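Local coordinates for protein diketoreductase (PDB 4E12) that reduces dicarbonyl compounds with NADH and, as a member of the 3-hydroxyacyl-CoA dehydrogenase family, probably also interconverts (3S)-3-hydroxyacyl-CoA and 3-oxoacyl-CoA, at residues K45-E48 against G49-A52; V171-A174 against S175-M179; R256-A259 against A260-E264; L196-P199 against L200-A204; K100-I103 against Y104-G108. All coordinates share one frame; numbering follows the deposited sequence.

Contact 1 of 5, residues K45-E48 against G49-A52; sequences KRFE and GLAA
Phe47 and Leu50 meet on helix 37-57 of the Rossmann-type NAD-binding domain, where 45-48 and 49-52 form consecutive stretches of one regular alpha helix. Leu50 CD1 comes to the edge of the Phe47 ring, near the ring plane, and lies 4.3 Å from Phe47 CD1, a light apolar touch. Leu50 CG stands beside its own backbone N (chi1 -66°), which turns the isobutyl group back along the helix and lays it over the preceding turn. Four i to i+4 bonds hold this backbone. Gly49 N reaches Lys45 O at 3.1 Å in an almost straight bond (N-H...O 175°), and Leu50 N binds Arg46 O at 2.9 Å. Ala51 N takes Phe47 O at 2.9 Å, while Ala52 N to Glu48 O is longer at 3.2 Å. Phe47 is buried between helices, touching Ser17 and Ala20 of helix 14-25 and Leu70 of helix 65-72. Arg46 runs out on the same flank as Leu50: its side chain lies about 4 Å from that of Thr12, an NAD(+)-binding residue, and about 5 Å from a bound sulfate beside the glycine-rich turn. Lys45 and Glu48 are exposed, though Glu48 also touches Leu70. The same Arg46 carbonyl that bonds Leu50 N also meets the leucine side chain, with Leu50 CG only 3.3 Å from Arg46 O.

Contact 2 of 5, residues V171-A174 against S175-M179; sequences VEFA and SAIGM
Ala174 O is gripped by two amides at the C-terminal end of helix 164-176. Met179 N donates to Ala174 O at 2.9 Å (N-H...O 156°), and Ile177 N adds a weak bond to the same Ala174 O at 3.2 Å. With Gly178 N bound to Ser175 O at 2.8 Å, the first of these completes a Schellman motif, in which Gly178 is the C-prime residue with phi of 83°. Ile177 N makes its better bond to Phe173 O, at 3.0 Å. Its side chain then folds back over the Phe173 ring: CG1 lies over one face, offset toward the rim, while CG2 makes an off-centre CH-pi contact 4.1 Å from the ring centroid. The third carbon, Ile177 CD1, meets Phe173 CE2 at 3.7 Å. Both torsions favour this meeting, since Phe173 CG is anti to its N (chi1 169°), hence beside the carbonyl carbon, and Ile177 CG1 sits between its N and carbonyl carbon, where it also packs 3.2 Å from Ala174 O. The Phe28 ring makes an edge-to-face contact with Phe173, which further packs on Leu142 and Ile90 of the sheet. Within the cap, Ile177 O accepts from Gln22 NE2 and Gly178 O from Asn152 ND2. The chain thus leaves the helix of this beta-alpha-beta unit through a turn whose polar groups are largely paired, while the apolar Phe173-Ile177 clasp closes over the helix end before strand 180-183 begins.

Contact 3 of 5, residues R256-A259 against A260-E264; sequences REFA and AYLKE
Phe258 and Leu262, one turn apart on helix 253-267 of the C-terminal domain, are joined by the backbone as well as by their side chains. Leu262 N binds Phe258 O at 2.8 Å, close to the line of the carbonyl, and Lys263 N reaches Ala259 O at the same 2.8 Å. Tyr261 N is shared: it donates to Glu257 O at 3.1 Å and, weakly and much bent, to Phe258 O. Ala260 N to Arg256 O completes the set of i to i+4 bonds. Phe258 CG is anti to its N (chi1 -179°), which places the ring beside the following turn, where Leu262 lies across one face. Leu262 CG stands 3.9 Å from the ring centroid and 17° off the normal, a CH-pi contact. From there the two methyls straddle the far end of the ring. Beyond this pair, Phe258 meets the Phe236 ring with planes at about 40° and packs on Ala205 and Val209 of helix 193-209, so the helix is docked through its buried flank. Lys263 ends in a salt bridge with Asp268, and Tyr261 rests on Leu208. At the ring itself Leu262 CD1 approaches Phe258 CE2 to 3.5 Å, and Leu262 CD2 lies 3.7 Å from Phe258 CZ.

Contact 4 of 5, residues L196-P199 against L200-A204; sequences LLVP and LLDAA
Leu197 and Leu201 pack obliquely one turn apart on helix 193-209 of the C-terminal 3-hydroxyacyl-CoA dehydrogenase domain, with Leu201 CD1 3.8 Å from Leu197 CG. With CG anti to its carbonyl carbon (chi1 -59°), Leu201 folds back against the earlier turn. On another flank Val198 CG1 lies against the Asp202 carboxylate, 3.4 Å from Asp202 OD2, so one valine methyl rests against a carboxylate oxygen. Backbone bonds set both pairs: Leu201 N binds Leu197 O at 3.0 Å and Asp202 N binds Val198 O at 2.8 Å, each nearly straight at 168°. Pro199 breaks the ladder. Its nitrogen has no hydrogen to give, the helix kinks there, and Leu200 N stays 3.8 Å from Leu196 O. Bonding from i to i+4 is back from Leu201 N onward; Ala203 N binds Pro199 O at 3.0 Å. Further out, Leu201 rests on Pro232 and Phe236, Leu200 touches Trp222 of its own chain, and Leu196, Leu197 and Leu200 pack on Trp222 of the second subunit. The kinked helix therefore serves both the domain interior and the dimer interface, at the price of a buried carbonyl, Leu196 O, that has no hydrogen-bonding partner in the model.

Contact 5 of 5, residues K100-I103 against Y104-G108; sequences KRDI and YTKLG
The Tyr104 ring meets Lys100 O obliquely, with Tyr104 CD2 only 2.9 Å from Lys100 O, and Phe139 makes an edge-to-face contact with the same ring. Lys100 CB also comes near, 4.0 Å from Tyr104 CE2. A chi1 of -73° at Tyr104 swings the phenol back over the turn that carries Lys100. The same carbonyl, Lys100 O, takes the Tyr104 N-H at 2.9 Å (N-H...O 169°). The Asp102 side chain, which ends in the other flat group, lies alongside the extended Lys106 chain, pointing the same way; Asp102 OD2 and Lys106 NZ are 4.1 Å apart, opposite charges too far apart for a salt bridge. Arg101 O is held twice by Thr105, whose OG1 donates at 3.1 Å and whose N donates at 3.1 Å, from opposite faces of the carbonyl plane. On the inner flank Leu107 N binds Ile103 O at 2.7 Å, and both side chains touch Leu10 of strand 6-10. This is helix 97-110 of a beta-alpha-beta unit in the Rossmann domain, linking strands 88-91 and 116-119. Lys100, an NAD(+)-binding residue, ends in salt bridges with Glu91 and Glu95, and NZ also bonds Pro94 O. Glu91 additionally accepts the Tyr104 hydroxyl hydrogen bond, so one acid ties together the ends of two side chains that also touch where Lys100 CB meets the tyrosine ring; this probably restrains the lysine beside the cofactor site.

How the contacts relate
Every contact joins successive turns of a helix, or a helix to its cap, so none closes a long loop and none nests or crosses. Along the chain they come in the order contact 1 (helix 37-57), contact 5 (97-110), contact 2 (164-176 and its cap), contact 4 (193-209) and contact 3 (253-267). The first three belong to the NAD-binding domain and stand apart, their centres 22 to 28 Å from one another. Contacts 3 and 4 share the C-terminal domain and come nearest, about 6 Å between closest atoms; Phe236 of helix 232-239 touches both Leu201 and Phe258. Only contact 4 reaches the second subunit.

Contact 1 of 5, residues K45-E48 against G49-A52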
loop_
_atom_site.group_PDB
_atom_site.type_symbol
_atom_site.label_atom_id
_atom_site.label_comp_id
_atom_site.label_asym_id
_atom_site.label_seq_id
_atom_site.Cartn_x
_atom_site.Cartn_y
_atom_site.Cartn_z
ATOM N N LYS A 45 27.048 -22.258 -11.095
ATOM C CA LYS A 45 25.883 -22.256 -11.971
ATOM C C LYS A 45 24.980 -21.043 -11.724
ATOM O O LYS A 45 24.530 -20.406 -12.681
ATOM C CB LYS A 45 25.096 -23.571 -11.872
ATOM C CG LYS A 45 25.901 -24.785 -12.332
ATOM C CD LYS A 45 25.144 -26.088 -12.103
ATOM C CE LYS A 45 25.994 -27.297 -12.478
ATOM N NZ LYS A 45 25.277 -28.586 -12.246
ATOM N N ARG A 46 24.712 -20.694 -10.466
ATOM C CA ARG A 46 23.868 -19.521 -10.243
ATOM C C ARG A 46 24.563 -18.286 -10.789
ATOM O O ARG A 46 23.920 -17.416 -11.378
ATOM C CB ARG A 46 23.514 -19.306 -8.773
ATOM C CG ARG A 46 22.628 -20.389 -8.174
ATOM C CD ARG A 46 22.139 -20.009 -6.788
ATOM N NE ARG A 46 21.205 -21.003 -6.268
ATOM C CZ ARG A 46 21.563 -22.080 -5.577
ATOM N NH1 ARG A 46 22.844 -22.315 -5.315
ATOM N NH2 ARG A 46 20.643 -22.931 -5.146
ATOM N N PHE A 47 25.873 -18.206 -10.585
ATOM C CA PHE A 47 26.625 -17.046 -11.061
ATOM C C PHE A 47 26.609 -16.948 -12.581
ATOM O O PHE A 47 26.501 -15.854 -13.137
ATOM C CB PHE A 47 28.071 -17.061 -10.567
ATOM C CG PHE A 47 28.229 -16.828 -9.097
ATOM C CD1 PHE A 47 27.442 -15.898 -8.422
ATOM C CD2 PHE A 47 29.180 -17.542 -8.380
ATOM C CE1 PHE A 47 27.602 -15.687 -7.059
ATOM C CE2 PHE A 47 29.347 -17.337 -7.023
ATOM C CZ PHE A 47 28.558 -16.409 -6.356
ATOM N N GLU A 48 26.726 -18.082 -13.262
ATOM C CA GLU A 48 26.671 -18.068 -14.716
ATOM C C GLU A 48 25.332 -17.522 -15.213
ATOM O O GLU A 48 25.301 -16.670 -16.107
ATOM C CB GLU A 48 26.968 -19.458 -15.273
ATOM C CG GLU A 48 28.399 -19.853 -15.000
ATOM C CD GLU A 48 28.709 -21.301 -15.290
ATOM O OE1 GLU A 48 27.778 -22.132 -15.331
ATOM O OE2 GLU A 48 29.906 -21.604 -15.462
ATOM N N GLY A 49 24.235 -18.002 -14.628
ATOM C CA GLY A 49 22.923 -17.456 -14.954
ATOM C C GLY A 49 22.781 -15.965 -14.672
ATOM O O GLY A 49 22.225 -15.212 -15.481
ATOM N N LEU A 50 23.276 -15.528 -13.512
ATOM C CA LEU A 50 23.248 -14.112 -13.171
ATOM C C LEU A 50 24.033 -13.284 -14.181
ATOM O O LEU A 50 23.605 -12.189 -14.543
ATOM C CB LEU A 50 23.740 -13.870 -11.729
ATOM C CG LEU A 50 22.852 -14.431 -10.604
ATOM C CD1 LEU A 50 23.551 -14.358 -9.254
ATOM C CD2 LEU A 50 21.525 -13.683 -10.565
ATOM N N ALA A 51 25.176 -13.798 -14.643
ATOM C CA ALA A 51 25.973 -13.083 -15.634
ATOM C C ALA A 51 25.134 -12.842 -16.878
ATOM O O ALA A 51 25.154 -11.752 -17.457
ATOM C CB ALA A 51 27.225 -13.877 -15.993
ATOM N N ALA A 52 24.394 -13.870 -17.274
ATOM C CA ALA A 52 23.514 -13.815 -18.436
ATOM C C ALA A 52 22.401 -12.773 -18.260
ATOM O O ALA A 52 22.138 -11.972 -19.164
ATOM C CB ALA A 52 22.916 -15.193 -18.696
#

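Contact 2 of 5, residues V171-A174 against S175-M179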
loop_
_atom_site.group_PDB
_atom_site.type_symbol
_atom_site.label_atom_id
_atom_site.label_comp_id
_atom_site.label_asym_id
_atom_site.label_seq_id
_atom_site.Cartn_x
_atom_site.Cartn_y
_atom_site.Cartn_z
ATOM N N VAL A 171 26.665 1.763 4.761
ATOM C CA VAL A 171 25.843 2.608 3.913
ATOM C C VAL A 171 26.601 2.985 2.660
ATOM O O VAL A 171 26.052 2.934 1.563
ATOM C CB VAL A 171 25.346 3.890 4.622
ATOM C CG1 VAL A 171 24.688 4.821 3.614
ATOM C CG2 VAL A 171 24.335 3.524 5.698
ATOM N N GLU A 172 27.870 3.350 2.802
ATOM C CA GLU A 172 28.646 3.733 1.627
ATOM C C GLU A 172 28.939 2.521 0.748
ATOM O O GLU A 172 28.952 2.621 -0.479
ATOM C CB GLU A 172 29.915 4.492 2.044
ATOM C CG GLU A 172 29.580 5.864 2.655
ATOM C CD GLU A 172 30.773 6.563 3.268
ATOM O OE1 GLU A 172 31.848 5.933 3.356
ATOM O OE2 GLU A 172 30.623 7.741 3.672
ATOM N N PHE A 173 29.155 1.368 1.375
ATOM C CA PHE A 173 29.301 0.135 0.612
ATOM C C PHE A 173 28.031 -0.131 -0.184
ATOM O O PHE A 173 28.092 -0.458 -1.371
ATOM C CB PHE A 173 29.559 -1.069 1.522
ATOM C CG PHE A 173 29.465 -2.383 0.813
ATOM C CD1 PHE A 173 30.514 -2.841 0.023
ATOM C CD2 PHE A 173 28.317 -3.168 0.932
ATOM C CE1 PHE A 173 30.422 -4.071 -0.645
ATOM C CE2 PHE A 173 28.207 -4.398 0.272
ATOM C CZ PHE A 173 29.254 -4.858 -0.517
ATOM N N ALA A 174 26.881 -0.005 0.468
ATOM C CA ALA A 174 25.616 -0.244 -0.236
ATOM C C ALA A 174 25.525 0.590 -1.531
ATOM O O ALA A 174 25.189 0.088 -2.613
ATOM C CB ALA A 174 24.444 0.059 0.687
ATOM N N SER A 175 25.828 1.878 -1.414
ATOM C CA SER A 175 25.751 2.771 -2.563
ATOM C C SER A 175 26.758 2.371 -3.657
ATOM O O SER A 175 26.414 2.359 -4.844
ATOM C CB SER A 175 26.006 4.201 -2.122
ATOM O OG SER A 175 24.993 4.640 -1.241
ATOM N N ALA A 176 27.973 2.025 -3.235
ATOM C CA ALA A 176 29.072 1.601 -4.115
ATOM C C ALA A 176 28.720 0.365 -4.914
ATOM O O ALA A 176 29.240 0.166 -6.015
ATOM C CB ALA A 176 30.326 1.335 -3.309
ATOM N N ILE A 177 27.853 -0.490 -4.371
ATOM C CA ILE A 177 27.420 -1.635 -5.159
ATOM C C ILE A 177 26.089 -1.359 -5.848
ATOM O O ILE A 177 25.389 -2.274 -6.294
ATOM C CB ILE A 177 27.362 -2.969 -4.374
ATOM C CG1 ILE A 177 26.409 -2.840 -3.181
ATOM C CG2 ILE A 177 28.768 -3.385 -3.937
ATOM C CD1 ILE A 177 25.916 -4.176 -2.662
ATOM N N GLY A 178 25.737 -0.086 -5.946
ATOM C CA GLY A 178 24.585 0.251 -6.759
ATOM C C GLY A 178 23.234 0.104 -6.082
ATOM O O GLY A 178 22.213 0.049 -6.762
ATOM N N MET A 179 23.199 0.056 -4.759
ATOM C CA MET A 179 21.923 -0.080 -4.063
ATOM C C MET A 179 21.476 1.289 -3.580
ATOM O O MET A 179 22.295 2.200 -3.461
ATOM C CB MET A 179 22.081 -0.977 -2.834
ATOM C CG MET A 179 22.713 -2.324 -3.119
ATOM S SD MET A 179 21.834 -3.316 -4.332
ATOM C CE MET A 179 20.285 -3.533 -3.529
#

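Contact 3 of 5, residues R256-A259 against A260-E264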
loop_
_atom_site.group_PDB
_atom_site.type_symbol
_atom_site.label_atom_id
_atom_site.label_comp_id
_atom_site.label_asym_id
_atom_site.label_seq_id
_atom_site.Cartn_x
_atom_site.Cartn_y
_atom_site.Cartn_z
ATOM N N ARG A 256 -4.261 -17.059 8.832
ATOM C CA ARG A 256 -4.222 -18.509 8.693
ATOM C C ARG A 256 -5.423 -18.977 7.912
ATOM O O ARG A 256 -5.388 -20.006 7.237
ATOM C CB ARG A 256 -4.166 -19.165 10.065
ATOM C CG ARG A 256 -2.884 -18.821 10.818
ATOM C CD ARG A 256 -2.959 -19.251 12.267
ATOM N NE ARG A 256 -3.097 -20.690 12.384
ATOM C CZ ARG A 256 -2.085 -21.506 12.647
ATOM N NH1 ARG A 256 -0.866 -21.015 12.830
ATOM N NH2 ARG A 256 -2.288 -22.806 12.722
ATOM N N GLU A 257 -6.485 -18.197 7.976
ATOM C CA GLU A 257 -7.667 -18.472 7.190
ATOM C C GLU A 257 -7.358 -18.240 5.702
ATOM O O GLU A 257 -7.788 -19.012 4.846
ATOM C CB GLU A 257 -8.800 -17.578 7.684
ATOM C CG GLU A 257 -10.142 -17.805 7.034
ATOM C CD GLU A 257 -11.271 -17.060 7.763
ATOM O OE1 GLU A 257 -11.060 -16.619 8.920
ATOM O OE2 GLU A 257 -12.370 -16.920 7.178
ATOM N N PHE A 258 -6.604 -17.185 5.409
ATOM C CA PHE A 258 -6.130 -16.911 4.056
ATOM C C PHE A 258 -5.196 -18.033 3.598
ATOM O O PHE A 258 -5.309 -18.519 2.473
ATOM C CB PHE A 258 -5.405 -15.557 4.031
ATOM C CG PHE A 258 -4.880 -15.153 2.676
ATOM C CD1 PHE A 258 -5.744 -14.962 1.601
ATOM C CD2 PHE A 258 -3.527 -14.960 2.477
ATOM C CE1 PHE A 258 -5.272 -14.582 0.344
ATOM C CE2 PHE A 258 -3.037 -14.574 1.211
ATOM C CZ PHE A 258 -3.915 -14.389 0.150
ATOM N N ALA A 259 -4.277 -18.452 4.461
ATOM C CA ALA A 259 -3.402 -19.570 4.120
ATOM C C ALA A 259 -4.219 -20.775 3.640
ATOM O O ALA A 259 -3.943 -21.340 2.577
ATOM C CB ALA A 259 -2.521 -19.948 5.304
ATOM N N ALA A 260 -5.238 -21.154 4.409
ATOM C CA ALA A 260 -6.109 -22.267 4.023
ATOM C C ALA A 260 -6.797 -22.008 2.680
ATOM O O ALA A 260 -7.021 -22.944 1.912
ATOM C CB ALA A 260 -7.143 -22.547 5.103
ATOM N N TYR A 261 -7.132 -20.745 2.406
ATOM C CA TYR A 261 -7.819 -20.348 1.179
ATOM C C TYR A 261 -6.893 -20.516 -0.018
ATOM O O TYR A 261 -7.282 -21.030 -1.073
ATOM C CB TYR A 261 -8.284 -18.884 1.275
ATOM C CG TYR A 261 -9.030 -18.381 0.066
ATOM C CD1 TYR A 261 -10.425 -18.442 0.002
ATOM C CD2 TYR A 261 -8.348 -17.838 -1.021
ATOM C CE1 TYR A 261 -11.111 -17.973 -1.116
ATOM C CE2 TYR A 261 -9.027 -17.364 -2.140
ATOM C CZ TYR A 261 -10.402 -17.434 -2.186
ATOM O OH TYR A 261 -11.069 -16.970 -3.301
ATOM N N LEU A 262 -5.657 -20.091 0.166
ATOM C CA LEU A 262 -4.638 -20.238 -0.859
ATOM C C LEU A 262 -4.372 -21.706 -1.099
ATOM O O LEU A 262 -4.282 -22.153 -2.246
ATOM C CB LEU A 262 -3.338 -19.579 -0.414
ATOM C CG LEU A 262 -3.240 -18.065 -0.345
ATOM C CD1 LEU A 262 -1.851 -17.711 0.161
ATOM C CD2 LEU A 262 -3.453 -17.492 -1.737
ATOM N N LYS A 263 -4.262 -22.454 -0.007
ATOM C CA LYS A 263 -3.908 -23.864 -0.097
ATOM C C LYS A 263 -4.946 -24.609 -0.930
ATOM O O LYS A 263 -4.600 -25.302 -1.890
ATOM C CB LYS A 263 -3.780 -24.462 1.305
ATOM C CG LYS A 263 -3.242 -25.899 1.395
ATOM C CD LYS A 263 -1.834 -26.006 0.853
ATOM C CE LYS A 263 -1.145 -27.284 1.296
ATOM N NZ LYS A 263 -1.861 -28.529 0.883
ATOM N N GLU A 264 -6.217 -24.439 -0.575
ATOM C CA GLU A 264 -7.316 -25.107 -1.252
ATOM C C GLU A 264 -7.499 -24.619 -2.674
ATOM O O GLU A 264 -7.651 -25.428 -3.591
ATOM C CB GLU A 264 -8.628 -24.903 -0.487
ATOM C CG GLU A 264 -9.840 -25.500 -1.205
ATOM C CD GLU A 264 -11.148 -25.231 -0.479
ATOM O OE1 GLU A 264 -11.102 -24.721 0.659
ATOM O OE2 GLU A 264 -12.221 -25.530 -1.047
#

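Contact 4 of 5, residues L196-P199 against L200-A204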
loop_
_atom_site.group_PDB
_atom_site.type_symbol
_atom_site.label_atom_id
_atom_site.label_comp_id
_atom_site.label_asym_id
_atom_site.label_seq_id
_atom_site.Cartn_x
_atom_site.Cartn_y
_atom_site.Cartn_z
ATOM N N LEU A 196 5.699 -2.266 5.789
ATOM C CA LEU A 196 4.652 -1.535 5.091
ATOM C C LEU A 196 3.791 -2.457 4.255
ATOM O O LEU A 196 2.572 -2.295 4.199
ATOM C CB LEU A 196 5.260 -0.482 4.167
ATOM C CG LEU A 196 6.060 0.664 4.762
ATOM C CD1 LEU A 196 6.557 1.520 3.609
ATOM C CD2 LEU A 196 5.149 1.477 5.666
ATOM N N LEU A 197 4.435 -3.408 3.575
ATOM C CA LEU A 197 3.729 -4.258 2.641
ATOM C C LEU A 197 2.834 -5.296 3.304
ATOM O O LEU A 197 1.722 -5.530 2.833
ATOM C CB LEU A 197 4.707 -4.944 1.697
ATOM C CG LEU A 197 4.080 -5.794 0.610
ATOM C CD1 LEU A 197 3.272 -4.930 -0.359
ATOM C CD2 LEU A 197 5.191 -6.531 -0.107
ATOM N N VAL A 198 3.291 -5.940 4.374
ATOM C CA VAL A 198 2.474 -6.989 4.974
ATOM C C VAL A 198 1.107 -6.471 5.409
ATOM O O VAL A 198 0.100 -7.139 5.181
ATOM C CB VAL A 198 3.213 -7.722 6.120
ATOM C CG1 VAL A 198 2.237 -8.592 6.914
ATOM C CG2 VAL A 198 4.311 -8.588 5.509
ATOM N N PRO A 199 1.041 -5.279 6.043
ATOM C CA PRO A 199 -0.296 -4.808 6.432
ATOM C C PRO A 199 -1.273 -4.586 5.271
ATOM O O PRO A 199 -2.477 -4.859 5.378
ATOM C CB PRO A 199 -0.003 -3.530 7.235
ATOM C CG PRO A 199 1.361 -3.759 7.788
ATOM C CD PRO A 199 2.111 -4.497 6.697
ATOM N N LEU A 200 -0.748 -4.122 4.145
ATOM C CA LEU A 200 -1.563 -3.969 2.938
ATOM C C LEU A 200 -2.072 -5.337 2.428
ATOM O O LEU A 200 -3.264 -5.516 2.145
ATOM C CB LEU A 200 -0.737 -3.267 1.850
ATOM C CG LEU A 200 -1.421 -3.107 0.499
ATOM C CD1 LEU A 200 -2.747 -2.345 0.702
ATOM C CD2 LEU A 200 -0.466 -2.381 -0.466
ATOM N N LEU A 201 -1.169 -6.307 2.344
ATOM C CA LEU A 201 -1.537 -7.628 1.848
ATOM C C LEU A 201 -2.468 -8.362 2.813
ATOM O O LEU A 201 -3.366 -9.064 2.352
ATOM C CB LEU A 201 -0.308 -8.480 1.535
ATOM C CG LEU A 201 0.647 -7.908 0.488
ATOM C CD1 LEU A 201 1.818 -8.861 0.282
ATOM C CD2 LEU A 201 -0.071 -7.662 -0.834
ATOM N N ASP A 202 -2.238 -8.222 4.122
ATOM C CA ASP A 202 -3.157 -8.783 5.126
ATOM C C ASP A 202 -4.548 -8.187 4.997
ATOM O O ASP A 202 -5.549 -8.890 5.167
ATOM C CB ASP A 202 -2.666 -8.529 6.554
ATOM C CG ASP A 202 -1.470 -9.372 6.923
ATOM O OD1 ASP A 202 -1.091 -10.262 6.130
ATOM O OD2 ASP A 202 -0.915 -9.149 8.015
ATOM N N ALA A 203 -4.618 -6.884 4.729
ATOM C CA ALA A 203 -5.916 -6.233 4.560
ATOM C C ALA A 203 -6.643 -6.758 3.323
ATOM O O ALA A 203 -7.848 -7.003 3.357
ATOM C CB ALA A 203 -5.746 -4.724 4.449
ATOM N N ALA A 204 -5.936 -6.896 2.213
ATOM C CA ALA A 204 -6.563 -7.409 0.989
ATOM C C ALA A 204 -7.064 -8.851 1.200
ATOM O O ALA A 204 -8.160 -9.231 0.764
ATOM C CB ALA A 204 -5.557 -7.362 -0.163
#

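Contact 5 of 5, residues K100-I103 against Y104-G108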
loop_
_atom_site.group_PDB
_atom_site.type_symbol
_atom_site.label_atom_id
_atom_site.label_comp_id
_atom_site.label_asym_id
_atom_site.label_seq_id
_atom_site.Cartn_x
_atom_site.Cartn_y
_atom_site.Cartn_z
ATOM N N LYS A 100 22.828 -20.018 12.151
ATOM C CA LYS A 100 23.486 -18.720 12.212
ATOM C C LYS A 100 24.310 -18.613 13.497
ATOM O O LYS A 100 25.360 -17.966 13.521
ATOM C CB LYS A 100 22.476 -17.558 12.093
ATOM C CG LYS A 100 21.636 -17.562 10.804
ATOM C CD LYS A 100 20.893 -16.233 10.600
ATOM C CE LYS A 100 19.869 -16.267 9.467
ATOM N NZ LYS A 100 20.419 -16.646 8.133
ATOM N N ARG A 101 23.836 -19.256 14.564
ATOM C CA ARG A 101 24.566 -19.283 15.831
ATOM C C ARG A 101 25.985 -19.818 15.646
ATOM O O ARG A 101 26.966 -19.176 16.047
ATOM C CB ARG A 101 23.836 -20.138 16.877
ATOM C CG ARG A 101 24.682 -20.389 18.122
ATOM C CD ARG A 101 24.130 -21.485 19.032
ATOM N NE ARG A 101 23.128 -21.008 19.978
ATOM C CZ ARG A 101 21.815 -21.083 19.796
ATOM N NH1 ARG A 101 21.323 -21.624 18.691
ATOM N NH2 ARG A 101 20.988 -20.619 20.723
ATOM N N ASP A 102 26.100 -20.993 15.040
ATOM C CA ASP A 102 27.407 -21.628 14.924
ATOM C C ASP A 102 28.292 -20.916 13.908
ATOM O O ASP A 102 29.503 -20.788 14.113
ATOM C CB ASP A 102 27.293 -23.134 14.656
ATOM C CG ASP A 102 26.534 -23.450 13.398
ATOM O OD1 ASP A 102 25.866 -22.545 12.866
ATOM O OD2 ASP A 102 26.603 -24.611 12.944
ATOM N N ILE A 103 27.688 -20.431 12.827
ATOM C CA ILE A 103 28.409 -19.586 11.882
ATOM C C ILE A 103 29.035 -18.379 12.571
ATOM O O ILE A 103 30.238 -18.150 12.437
ATOM C CB ILE A 103 27.504 -19.116 10.719
ATOM C CG1 ILE A 103 27.229 -20.278 9.773
ATOM C CG2 ILE A 103 28.138 -17.958 9.971
ATOM C CD1 ILE A 103 28.484 -20.816 9.113
ATOM N N TYR A 104 28.238 -17.601 13.303
ATOM C CA TYR A 104 28.776 -16.392 13.922
ATOM C C TYR A 104 29.799 -16.657 15.004
ATOM O O TYR A 104 30.723 -15.863 15.191
ATOM C CB TYR A 104 27.685 -15.453 14.439
ATOM C CG TYR A 104 26.974 -14.743 13.314
ATOM C CD1 TYR A 104 27.612 -13.720 12.601
ATOM C CD2 TYR A 104 25.680 -15.089 12.955
ATOM C CE1 TYR A 104 26.969 -13.065 11.558
ATOM C CE2 TYR A 104 25.024 -14.438 11.908
ATOM C CZ TYR A 104 25.682 -13.426 11.218
ATOM O OH TYR A 104 25.049 -12.775 10.189
ATOM N N THR A 105 29.655 -17.759 15.724
ATOM C CA THR A 105 30.641 -18.051 16.763
ATOM C C THR A 105 31.999 -18.344 16.152
ATOM O O THR A 105 33.028 -17.854 16.630
ATOM C CB THR A 105 30.186 -19.185 17.661
ATOM O OG1 THR A 105 28.983 -18.778 18.318
ATOM C CG2 THR A 105 31.245 -19.482 18.715
ATOM N N LYS A 106 31.993 -19.120 15.076
ATOM C CA LYS A 106 33.205 -19.437 14.348
ATOM C C LYS A 106 33.727 -18.186 13.668
ATOM O O LYS A 106 34.903 -17.835 13.795
ATOM C CB LYS A 106 32.902 -20.494 13.294
ATOM C CG LYS A 106 32.339 -21.764 13.867
ATOM C CD LYS A 106 31.842 -22.674 12.776
ATOM C CE LYS A 106 31.169 -23.898 13.354
ATOM N NZ LYS A 106 30.627 -24.759 12.277
ATOM N N LEU A 107 32.831 -17.509 12.951
ATOM C CA LEU A 107 33.194 -16.346 12.157
ATOM C C LEU A 107 33.883 -15.322 13.051
ATOM O O LEU A 107 34.913 -14.752 12.685
ATOM C CB LEU A 107 31.934 -15.736 11.508
ATOM C CG LEU A 107 32.110 -14.647 10.447
ATOM C CD1 LEU A 107 32.800 -15.216 9.200
ATOM C CD2 LEU A 107 30.748 -14.070 10.084
ATOM N N GLY A 108 33.313 -15.088 14.228
ATOM C CA GLY A 108 33.907 -14.133 15.142
ATOM C C GLY A 108 35.334 -14.490 15.512
ATOM O O GLY A 108 36.157 -13.606 15.773
#